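Local coordinates for ferritin like protein (PDB 3HL1) that is of uncharacterised function but belongs to the ferritin-like family of helical proteins and probably binds metal, at residues 258-261 with 262-265. Sequence-based numbering, arbitrary orientation.
Sequences AGSP and GAEA
S260 and A263 meet in a serine N-cap at the start of helix 261-283, at the surface of this ferritin-like, mostly helical chain. The amide of A263 gives its hydrogen to S260 OG. The bond is 3.2 Å long from A263 N to S260 OG and fairly straight, with an N-H...O angle of 162°. OG reaches that amide because chi1 (69°) places it between the backbone N and the carbonyl carbon of S260. The same hydroxyl is hydrogen-bonded to the carbonyl O of P257, so it ties the preceding loop to the first turn. The methyl of A263 lies beside the cap, with CB 3.7 Å from S260 OG, and also touches P256.

The backbone takes over from the side chain at the next residue. E264 N bonds to S260 O at 3.0 Å. A265 N is hydrogen-bonded to P261 O at 2.8 Å. P261 occupies the first helical position, where its lack of an N-H costs no helical bond.

The side chain of E264 turns back toward the N-terminal end of the helix. Its CB lies near the carbonyl oxygens of P261 and S260. CG comes 3.5 Å from S260 O; chi1 (-65°) sets it beside the backbone N of E264 and anti to the carbonyl carbon. Beyond CG the chain is extended and runs back toward G259. CD lies 4.0 Å from S260 O. The carboxylate therefore lies near the N-terminal end of the helix, whose dipole would probably favour its negative charge, although no donor across the contact meets it. The methyl of A265 touches S306 and C307 of helix 292-309. At the tip of the glutamate, OE2 of E264 stops 3.5 Å from the carbonyl O of G259.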
ATOM      1  N   ALA A 258     -21.713  18.127 -11.773  0.50 35.00           N
ATOM      2  CA  ALA A 258     -20.993  19.294 -12.161  0.50 34.11           C
ATOM      3  C   ALA A 258     -21.542  20.465 -11.392  0.50 30.57           C
ATOM      4  O   ALA A 258     -22.776  20.680 -11.268  0.50 30.32           O
ATOM      5  CB  ALA A 258     -21.177  19.527 -13.668  0.50 33.40           C
ATOM      6  N   GLY A 259     -20.612  21.233 -10.870  0.50 29.75           N
ATOM      7  CA  GLY A 259     -20.978  22.363 -10.072  0.50 29.03           C
ATOM      8  C   GLY A 259     -21.170  21.989  -8.624  0.50 28.35           C
ATOM      9  O   GLY A 259     -21.046  22.854  -7.776  0.50 27.14           O
ATOM     10  N   SER A 260     -21.430  20.727  -8.283  1.00 28.43           N
ATOM     11  CA  SER A 260     -21.900  20.509  -6.902  1.00 27.38           C
ATOM     12  C   SER A 260     -20.789  20.650  -5.832  1.00 27.12           C
ATOM     13  O   SER A 260     -19.610  20.454  -6.097  1.00 23.42           O
ATOM     14  CB  SER A 260     -22.559  19.148  -6.772  1.00 26.45           C
ATOM     15  OG  SER A 260     -21.610  18.114  -6.884  1.00 23.34           O
ATOM     16  N   PRO A 261     -21.180  20.957  -4.587  1.00 27.26           N
ATOM     17  CA  PRO A 261     -20.196  20.904  -3.484  1.00 27.88           C
ATOM     18  C   PRO A 261     -19.431  19.594  -3.440  1.00 26.23           C
ATOM     19  O   PRO A 261     -18.247  19.589  -3.189  1.00 24.92           O
ATOM     20  CB  PRO A 261     -21.099  21.082  -2.221  1.00 30.23           C
ATOM     21  CG  PRO A 261     -22.182  21.992  -2.718  1.00 29.97           C
ATOM     22  CD  PRO A 261     -22.502  21.392  -4.118  1.00 28.65           C
ATOM     23  N   GLY A 262     -20.094  18.465  -3.716  1.00 25.55           N
ATOM     24  CA  GLY A 262     -19.416  17.170  -3.654  1.00 27.15           C
ATOM     25  C   GLY A 262     -18.362  17.014  -4.748  1.00 26.38           C
ATOM     26  O   GLY A 262     -17.313  16.453  -4.492  1.00 28.74           O
ATOM     27  N   ALA A 263     -18.644  17.495  -5.963  1.00 28.26           N
ATOM     28  CA  ALA A 263     -17.652  17.489  -7.039  1.00 27.12           C
ATOM     29  C   ALA A 263     -16.449  18.342  -6.652  1.00 26.66           C
ATOM     30  O   ALA A 263     -15.336  17.986  -6.913  1.00 25.88           O
ATOM     31  CB  ALA A 263     -18.260  18.008  -8.334  1.00 25.79           C
ATOM     32  N   GLU A 264     -16.714  19.514  -6.083  1.00 26.74           N
ATOM     33  CA  GLU A 264     -15.669  20.407  -5.635  1.00 27.46           C
ATOM     34  C   GLU A 264     -14.871  19.836  -4.495  1.00 24.80           C
ATOM     35  O   GLU A 264     -13.664  20.055  -4.436  1.00 26.15           O
ATOM     36  CB  GLU A 264     -16.247  21.767  -5.260  1.00 27.95           C
ATOM     37  CG  GLU A 264     -16.837  22.492  -6.466  1.00 27.34           C
ATOM     38  CD  GLU A 264     -17.391  23.838  -6.166  1.00 28.71           C
ATOM     39  OE1 GLU A 264     -17.291  24.279  -5.016  1.00 30.53           O
ATOM     40  OE2 GLU A 264     -17.994  24.449  -7.087  1.00 30.95           O
ATOM     41  N   ALA A 265     -15.500  19.029  -3.643  1.00 26.95           N
ATOM     42  CA  ALA A 265     -14.796  18.267  -2.604  1.00 24.31           C
ATOM     43  C   ALA A 265     -13.839  17.247  -3.232  1.00 27.91           C
ATOM     44  O   ALA A 265     -12.668  17.120  -2.809  1.00 27.25           O
ATOM     45  CB  ALA A 265     -15.825  17.583  -1.620  1.00 28.44           C
TER